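Local coordinates for resiniferatoxin-binding, phosphotriesterase-related protein (Rhodobacter sphaeroides 2.4.1, PDB 3K2G) that probably hydrolyses phosphoric esters at a two-zinc centre, as a TIM-barrel member of the phosphotriesterase family, at residues 303-306 with 310-313; 36-41 with 86-91; 93-96 with 102-105. One frame throughout, in Å; residues are numbered along the deposited sequence.

Contact 1. Residues 303-306 with 310-313; sequences HDVF and MLTR. With ZN (zinc ion), chain I; DTV ((2S,3S)-1,4-dimercaptobutane-2,3-diol), chain K.
In the phosphotriesterase family the loop after the last strand of the TIM barrel carries the aspartate of the metal centre, and residues 303-306, following strand 299-301, show how such a loop is packed from behind by its own continuation, chiefly through selenomethionine Met310. The side chain of Met310 runs out extended and then bends at its selenium (chi3 73°), which turns the terminal methyl under the backbone of the metal-binding segment. Met310 CE comes to 3.2 Å from His303 O and lies 3.6 Å from Asp304 O, while also resting against the CA of Val305. Its selenium meets the ring of Phe306 in a Met-aromatic contact: SE is 3.6 Å from Phe306 CD2 and stands obliquely to the ring, 61° off the normal. Phe306 leaves its backbone away from Met310, and a chi1 of 79°, with CG between the backbone N and the carbonyl carbon, swings the ring back and brings CD2 to the selenium. On the CD1/CE1 side of the ring Phe306 CE1 lies 3.4 Å from O2 of DTV, again oblique to the ring. Behind the metal site Val305 CG1 touches Leu311 CD2 at 3.9 Å, the two branches lying nearly perpendicular. Asp304 CB points away from Met310, and OD1 binds zinc at 2.3 Å; the water on that zinc donates a hydrogen bond to Asp304 OD2, 3.0 Å away, and His34, His36 and Glu177 complete the site. Glu35 accepts hydrogen bonds from the backbone N of His303 and of Val305. The chemistry is thus divided: a carboxylate whose two oxygens are used by metal and water, set on a backbone whose buried carbonyls face a weakly polar methyl, with no hydrogen bond joining the two segments.

Contact 2. Residues 36-41 with 86-91; sequences HLQNDC and DLAIAE. With ZN (zinc ion), chain I; DTV ((2S,3S)-1,4-dimercaptobutane-2,3-diol), chain K.
Van der Waals contact between Leu37 and Ala88 brings the metal-binding loop against helix 85-97. The CB of Ala88 points toward the loop and lies 3.6 Å from Leu37 O, and the two CA atoms approach to 6.1 Å. Gln38 adds to this small interface: its chain folds at chi2 (-70°), and the terminal amide swings round to lie near the same methyl. Leu37 itself leans on Val92 of the helix and on Ile121 of helix 115-125, so that its isobutyl group fills a hydrophobic layer behind the loop.

Hydrogen bonds act within the helix and around the loop rather than between the two. Ala90 N bonds to Asp86 O and Glu91 N to Leu87 O at 2.7 Å, the i to i+4 bonds of the helix. Asn39 is tied to Leu82, which places it beside strand 81-82 in a short, weakly bonded antiparallel pair.

Metal coordination begins one residue before the packing. His34 and His36 form the HxH motif that follows the first strand of the TIM barrel in this family, and His36 NE2 binds zinc at 2.2 Å. The far nitrogen of the same imidazole, ND1, is hydrogen-bonded to Thr107 OG1, a second-shell link that fixes the rotation of the ring.

The last kind is covalent: at the other end of the segment Cys41 SG forms a 2.0 Å disulfide with S4 of DTV, while Tyr136 OH holds the same ligand by a hydrogen bond.

Contact 3. Residues 93-96 with 102-105; sequences KQFA and SIVD
Phe95 extends its ring directly from helix to strand, CG anti to the backbone N at a chi1 of 175°, and Ile103 answers with CG1 beside its own backbone N (chi1 -66°), which carries the ethyl branch back towards the helix although its CB does not lead there. The contact belongs to a beta-alpha-beta crossover of the TIM barrel: strand 31-32 leads, through a long insertion that includes two short helices, to helix 85-97 and then to the parallel, adjacent strand 102-105. Such units depend on apolar residues of the helix filling the layer between it and the sheet. Here the Phe95 ring contributes to that layer, for it also lies on Leu32 of the neighbouring strand and on His30, thereby spanning both strands of the unit. Phe95 and Ile103 run antiparallel alongside one another, with Ile103 CG1 3.7 Å from Phe95 CE2 and placed obliquely to the ring. The CB of Ser102 points away from the helix, and OG is hydrogen-bonded to Leu28 O and Gln128 OE1. Its backbone makes the contact instead: Ser102 O sits at the edge of the Phe95 ring, near the ring plane, 3.4 Å from CE2.

How the contacts relate
Taken together, the three contacts show a zinc site joined to the neighbouring helix and strand of its barrel. Contacts 1 and 2, with centres 9 Å apart, supply Asp304 and His36 to the same zinc and both reach the bound dithiol. Helix 85-97 belongs to contacts 2 and 3 (centres 11 Å apart) and is also tied to contact 1: Thr312 OG1 lies 2.7 Å from Glu91 OE2 and 3.0 Å from Gln94 NE2, both probable hydrogen bonds. Contact 3 is set back, the side chain of Ile103 about 11 Å from a zinc, yet its strand is linked to the metal loop where Leu37 N meets Asp105 OD2 at 2.8 Å.

Contact 1. Residues 303-306 with 310-313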
loop_
_atom_site.group_PDB
_atom_site.type_symbol
_atom_site.label_atom_id
_atom_site.label_comp_id
_atom_site.label_asym_id
_atom_site.label_seq_id
_atom_site.Cartn_x
_atom_site.Cartn_y
_atom_site.Cartn_z
ATOM N N HIS B 303 21.021 -16.821 -10.416
ATOM C CA HIS B 303 19.881 -17.720 -10.664
ATOM C C HIS B 303 19.732 -18.862 -9.660
ATOM O O HIS B 303 18.643 -19.424 -9.502
ATOM C CB HIS B 303 19.960 -18.413 -12.036
ATOM C CG HIS B 303 20.439 -17.549 -13.160
ATOM N ND1 HIS B 303 21.764 -17.202 -13.320
ATOM C CD2 HIS B 303 19.787 -17.046 -14.235
ATOM C CE1 HIS B 303 21.909 -16.528 -14.446
ATOM N NE2 HIS B 303 20.724 -16.419 -15.022
ATOM N N ASP B 304 20.823 -19.224 -9.000
ATOM C CA ASP B 304 20.814 -20.352 -8.078
ATOM C C ASP B 304 20.380 -21.619 -8.826
ATOM O O ASP B 304 19.529 -22.383 -8.360
ATOM C CB ASP B 304 19.886 -20.126 -6.880
ATOM C CG ASP B 304 20.043 -21.211 -5.822
ATOM O OD1 ASP B 304 21.125 -21.832 -5.784
ATOM O OD2 ASP B 304 19.110 -21.440 -5.021
ATOM N N VAL B 305 20.949 -21.818 -10.006
ATOM C CA VAL B 305 20.666 -23.022 -10.780
ATOM C C VAL B 305 21.063 -24.172 -9.856
ATOM O O VAL B 305 22.209 -24.233 -9.406
ATOM C CB VAL B 305 21.534 -23.087 -12.047
ATOM C CG1 VAL B 305 21.454 -24.476 -12.661
ATOM C CG2 VAL B 305 21.074 -22.031 -13.045
ATOM N N PHE B 306 20.126 -25.068 -9.554
ATOM C CA PHE B 306 20.434 -26.178 -8.664
ATOM C C PHE B 306 19.733 -27.486 -9.012
ATOM O O PHE B 306 19.840 -28.455 -8.271
ATOM C CB PHE B 306 20.143 -25.783 -7.203
ATOM C CG PHE B 306 18.693 -25.834 -6.828
ATOM C CD1 PHE B 306 18.207 -26.860 -6.019
ATOM C CD2 PHE B 306 17.814 -24.852 -7.264
ATOM C CE1 PHE B 306 16.865 -26.908 -5.654
ATOM C CE2 PHE B 306 16.467 -24.889 -6.909
ATOM C CZ PHE B 306 15.992 -25.920 -6.100
HETATM N N MSE B 310 16.448 -26.289 -14.621
HETATM C CA MSE B 310 16.775 -24.875 -14.702
HETATM C C MSE B 310 17.804 -24.618 -15.799
HETATM O O MSE B 310 18.177 -23.478 -16.054
HETATM C CB MSE B 310 17.283 -24.368 -13.355
HETATM C CG MSE B 310 16.197 -24.306 -12.273
HETATM SE SE MSE B 310 16.849 -23.731 -10.545
HETATM C CE MSE B 310 17.131 -21.831 -10.962
ATOM N N LEU B 311 18.255 -25.689 -16.446
ATOM C CA LEU B 311 19.218 -25.579 -17.543
ATOM C C LEU B 311 18.421 -25.442 -18.842
ATOM O O LEU B 311 17.333 -26.012 -18.962
ATOM C CB LEU B 311 20.094 -26.830 -17.606
ATOM C CG LEU B 311 20.946 -27.102 -16.365
ATOM C CD1 LEU B 311 21.632 -28.453 -16.506
ATOM C CD2 LEU B 311 21.971 -25.989 -16.190
ATOM N N THR B 312 18.957 -24.701 -19.810
ATOM C CA THR B 312 18.245 -24.493 -21.067
ATOM C C THR B 312 17.978 -25.822 -21.785
ATOM O O THR B 312 16.939 -26.001 -22.431
ATOM C CB THR B 312 19.022 -23.528 -21.997
ATOM O OG1 THR B 312 20.190 -24.180 -22.512
ATOM C CG2 THR B 312 19.452 -22.288 -21.219
ATOM N N ARG B 313 18.911 -26.758 -21.648
ATOM C CA ARG B 313 18.768 -28.076 -22.255
ATOM C C ARG B 313 17.460 -28.746 -21.837
ATOM O O ARG B 313 16.896 -29.548 -22.585
ATOM C CB ARG B 313 19.951 -28.955 -21.850
ATOM C CG ARG B 313 19.636 -30.436 -21.707
ATOM C CD ARG B 313 19.652 -31.158 -23.029
ATOM N NE ARG B 313 19.408 -32.593 -22.863
ATOM C CZ ARG B 313 18.216 -33.169 -22.968
ATOM N NH1 ARG B 313 17.143 -32.433 -23.238
ATOM N NH2 ARG B 313 18.097 -34.483 -22.815
HETATM ZN ZN ZN I . 22.232 -22.418 -3.833
HETATM S S1 DTV K . 15.896 -25.815 0.620
HETATM C C1 DTV K . 17.594 -26.187 -0.040
HETATM C C2 DTV K . 17.591 -27.166 -1.214
HETATM O O2 DTV K . 16.840 -26.586 -2.269
HETATM C C3 DTV K . 19.027 -27.438 -1.697
HETATM O O3 DTV K . 19.605 -26.236 -2.149
HETATM C C4 DTV K . 19.077 -28.444 -2.846
HETATM S S4 DTV K . 20.535 -29.516 -2.759
HETATM O O HOH W 1 20.622 -22.697 -2.747
#

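Contact 2. Residues 36-41 with 86-91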
loop_
_atom_site.group_PDB
_atom_site.type_symbol
_atom_site.label_atom_id
_atom_site.label_comp_id
_atom_site.label_asym_id
_atom_site.label_seq_id
_atom_site.Cartn_x
_atom_site.Cartn_y
_atom_site.Cartn_z
ATOM N N HIS B 36 25.167 -23.259 -9.001
ATOM C CA HIS B 36 25.681 -24.593 -8.733
ATOM C C HIS B 36 25.975 -25.179 -10.102
ATOM O O HIS B 36 25.103 -25.192 -10.974
ATOM C CB HIS B 36 24.641 -25.430 -7.998
ATOM C CG HIS B 36 24.291 -24.890 -6.651
ATOM N ND1 HIS B 36 25.080 -25.096 -5.540
ATOM C CD2 HIS B 36 23.271 -24.096 -6.250
ATOM C CE1 HIS B 36 24.563 -24.449 -4.512
ATOM N NE2 HIS B 36 23.467 -23.834 -4.917
ATOM N N LEU B 37 27.209 -25.641 -10.296
ATOM C CA LEU B 37 27.612 -26.208 -11.576
ATOM C C LEU B 37 27.421 -27.717 -11.597
ATOM O O LEU B 37 27.204 -28.311 -12.650
ATOM C CB LEU B 37 29.065 -25.837 -11.864
ATOM C CG LEU B 37 29.249 -24.316 -11.833
ATOM C CD1 LEU B 37 30.672 -23.950 -12.207
ATOM C CD2 LEU B 37 28.260 -23.668 -12.790
ATOM N N GLN B 38 27.500 -28.308 -10.412
ATOM C CA GLN B 38 27.322 -29.740 -10.193
ATOM C C GLN B 38 26.851 -29.853 -8.745
ATOM O O GLN B 38 27.339 -29.128 -7.887
ATOM C CB GLN B 38 28.656 -30.485 -10.330
ATOM C CG GLN B 38 29.240 -30.565 -11.733
ATOM C CD GLN B 38 28.436 -31.466 -12.647
ATOM O OE1 GLN B 38 27.470 -31.032 -13.278
ATOM N NE2 GLN B 38 28.818 -32.735 -12.708
ATOM N N ASN B 39 25.908 -30.742 -8.460
ATOM C CA ASN B 39 25.449 -30.899 -7.084
ATOM C C ASN B 39 24.596 -32.146 -6.919
ATOM O O ASN B 39 24.344 -32.872 -7.878
ATOM C CB ASN B 39 24.651 -29.669 -6.630
ATOM C CG ASN B 39 23.281 -29.584 -7.281
ATOM O OD1 ASN B 39 22.940 -30.391 -8.148
ATOM N ND2 ASN B 39 22.492 -28.596 -6.871
ATOM N N ASP B 40 24.149 -32.378 -5.691
ATOM C CA ASP B 40 23.317 -33.532 -5.375
ATOM C C ASP B 40 22.241 -33.139 -4.360
ATOM O O ASP B 40 22.541 -32.868 -3.199
ATOM C CB ASP B 40 24.196 -34.662 -4.828
ATOM C CG ASP B 40 23.391 -35.868 -4.390
ATOM O OD1 ASP B 40 22.512 -36.310 -5.161
ATOM O OD2 ASP B 40 23.646 -36.377 -3.276
ATOM N N CYS B 41 20.987 -33.115 -4.811
ATOM C CA CYS B 41 19.860 -32.736 -3.958
ATOM C C CYS B 41 18.867 -33.880 -3.754
ATOM O O CYS B 41 17.701 -33.645 -3.439
ATOM C CB CYS B 41 19.123 -31.547 -4.577
ATOM S SG CYS B 41 20.102 -30.034 -4.677
ATOM N N ASP B 86 29.544 -32.423 -18.991
ATOM C CA ASP B 86 29.602 -31.880 -20.341
ATOM C C ASP B 86 28.493 -30.864 -20.594
ATOM O O ASP B 86 28.702 -29.872 -21.289
ATOM C CB ASP B 86 29.536 -33.013 -21.368
ATOM C CG ASP B 86 30.818 -33.815 -21.420
ATOM O OD1 ASP B 86 31.846 -33.259 -21.858
ATOM O OD2 ASP B 86 30.802 -34.994 -21.012
ATOM N N LEU B 87 27.318 -31.112 -20.027
ATOM C CA LEU B 87 26.188 -30.197 -20.184
ATOM C C LEU B 87 26.470 -28.912 -19.405
ATOM O O LEU B 87 26.179 -27.806 -19.874
ATOM C CB LEU B 87 24.898 -30.847 -19.665
ATOM C CG LEU B 87 23.627 -29.986 -19.722
ATOM C CD1 LEU B 87 23.379 -29.523 -21.146
ATOM C CD2 LEU B 87 22.440 -30.779 -19.207
ATOM N N ALA B 88 27.038 -29.070 -18.213
ATOM C CA ALA B 88 27.385 -27.927 -17.377
ATOM C C ALA B 88 28.311 -27.020 -18.178
ATOM O O ALA B 88 28.115 -25.807 -18.237
ATOM C CB ALA B 88 28.081 -28.399 -16.104
ATOM N N ILE B 89 29.314 -27.622 -18.810
ATOM C CA ILE B 89 30.266 -26.866 -19.611
ATOM C C ILE B 89 29.582 -26.124 -20.754
ATOM O O ILE B 89 29.895 -24.965 -21.016
ATOM C CB ILE B 89 31.369 -27.793 -20.184
ATOM C CG1 ILE B 89 32.298 -28.235 -19.053
ATOM C CG2 ILE B 89 32.148 -27.073 -21.282
ATOM C CD1 ILE B 89 33.250 -29.348 -19.433
ATOM N N ALA B 90 28.656 -26.787 -21.443
ATOM C CA ALA B 90 27.956 -26.142 -22.549
ATOM C C ALA B 90 27.057 -25.017 -22.036
ATOM O O ALA B 90 26.992 -23.934 -22.624
ATOM C CB ALA B 90 27.120 -27.163 -23.321
ATOM N N GLU B 91 26.365 -25.283 -20.933
ATOM C CA GLU B 91 25.462 -24.298 -20.349
ATOM C C GLU B 91 26.230 -23.079 -19.843
ATOM O O GLU B 91 25.752 -21.954 -19.953
ATOM C CB GLU B 91 24.671 -24.936 -19.210
ATOM C CG GLU B 91 23.638 -25.976 -19.658
ATOM C CD GLU B 91 22.364 -25.350 -20.220
ATOM O OE1 GLU B 91 21.983 -24.249 -19.763
ATOM O OE2 GLU B 91 21.730 -25.965 -21.104
HETATM ZN ZN ZN I . 22.232 -22.418 -3.833
HETATM S S1 DTV K . 15.896 -25.815 0.620
HETATM C C1 DTV K . 17.594 -26.187 -0.040
HETATM C C2 DTV K . 17.591 -27.166 -1.214
HETATM O O2 DTV K . 16.840 -26.586 -2.269
HETATM C C3 DTV K . 19.027 -27.438 -1.697
HETATM O O3 DTV K . 19.605 -26.236 -2.149
HETATM C C4 DTV K . 19.077 -28.444 -2.846
HETATM S S4 DTV K . 20.535 -29.516 -2.759
HETATM O O HOH W 1 20.622 -22.697 -2.747
#

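Contact 3. Residues 93-96 with 102-105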
loop_
_atom_site.group_PDB
_atom_site.type_symbol
_atom_site.label_atom_id
_atom_site.label_comp_id
_atom_site.label_asym_id
_atom_site.label_seq_id
_atom_site.Cartn_x
_atom_site.Cartn_y
_atom_site.Cartn_z
ATOM N N LYS B 93 29.100 -22.050 -21.062
ATOM C CA LYS B 93 29.626 -21.330 -22.210
ATOM C C LYS B 93 28.635 -20.276 -22.693
ATOM O O LYS B 93 29.028 -19.296 -23.326
ATOM C CB LYS B 93 29.963 -22.295 -23.344
ATOM C CG LYS B 93 31.214 -23.126 -23.096
ATOM C CD LYS B 93 31.517 -24.007 -24.299
ATOM C CE LYS B 93 32.752 -24.864 -24.065
ATOM N NZ LYS B 93 33.052 -25.741 -25.233
ATOM N N GLN B 94 27.351 -20.467 -22.398
ATOM C CA GLN B 94 26.338 -19.493 -22.801
ATOM C C GLN B 94 26.542 -18.186 -22.036
ATOM O O GLN B 94 26.367 -17.091 -22.586
ATOM C CB GLN B 94 24.937 -20.023 -22.514
ATOM C CG GLN B 94 24.474 -21.118 -23.439
ATOM C CD GLN B 94 23.078 -21.584 -23.091
ATOM O OE1 GLN B 94 22.184 -20.766 -22.859
ATOM N NE2 GLN B 94 22.880 -22.899 -23.054
ATOM N N PHE B 95 26.899 -18.314 -20.762
ATOM C CA PHE B 95 27.145 -17.157 -19.903
ATOM C C PHE B 95 28.365 -16.417 -20.433
ATOM O O PHE B 95 28.343 -15.199 -20.596
ATOM C CB PHE B 95 27.397 -17.623 -18.467
ATOM C CG PHE B 95 27.782 -16.520 -17.518
ATOM C CD1 PHE B 95 26.998 -15.375 -17.395
ATOM C CD2 PHE B 95 28.905 -16.653 -16.706
ATOM C CE1 PHE B 95 27.323 -14.383 -16.473
ATOM C CE2 PHE B 95 29.242 -15.667 -15.777
ATOM C CZ PHE B 95 28.449 -14.528 -15.660
ATOM N N ALA B 96 29.426 -17.167 -20.707
ATOM C CA ALA B 96 30.651 -16.577 -21.234
ATOM C C ALA B 96 30.337 -15.929 -22.582
ATOM O O ALA B 96 30.880 -14.877 -22.922
ATOM C CB ALA B 96 31.717 -17.651 -21.403
ATOM N N SER B 102 33.153 -14.667 -14.556
ATOM C CA SER B 102 33.296 -15.470 -13.350
ATOM C C SER B 102 32.001 -16.017 -12.755
ATOM O O SER B 102 30.940 -15.410 -12.873
ATOM C CB SER B 102 34.004 -14.636 -12.272
ATOM O OG SER B 102 35.168 -14.003 -12.785
ATOM N N ILE B 103 32.115 -17.165 -12.097
ATOM C CA ILE B 103 30.982 -17.779 -11.412
ATOM C C ILE B 103 31.392 -18.231 -10.012
ATOM O O ILE B 103 32.459 -18.820 -9.824
ATOM C CB ILE B 103 30.432 -19.006 -12.164
ATOM C CG1 ILE B 103 29.836 -18.575 -13.506
ATOM C CG2 ILE B 103 29.353 -19.685 -11.312
ATOM C CD1 ILE B 103 29.299 -19.724 -14.335
ATOM N N VAL B 104 30.549 -17.936 -9.029
ATOM C CA VAL B 104 30.798 -18.338 -7.652
ATOM C C VAL B 104 29.894 -19.534 -7.366
ATOM O O VAL B 104 28.666 -19.423 -7.410
ATOM C CB VAL B 104 30.469 -17.201 -6.645
ATOM C CG1 VAL B 104 30.740 -17.673 -5.216
ATOM C CG2 VAL B 104 31.312 -15.963 -6.958
ATOM N N ASP B 105 30.505 -20.682 -7.091
ATOM C CA ASP B 105 29.749 -21.890 -6.807
ATOM C C ASP B 105 29.815 -22.190 -5.315
ATOM O O ASP B 105 30.837 -22.652 -4.804
ATOM C CB ASP B 105 30.312 -23.071 -7.595
ATOM C CG ASP B 105 29.440 -24.307 -7.483
ATOM O OD1 ASP B 105 28.919 -24.564 -6.379
ATOM O OD2 ASP B 105 29.282 -25.016 -8.497
#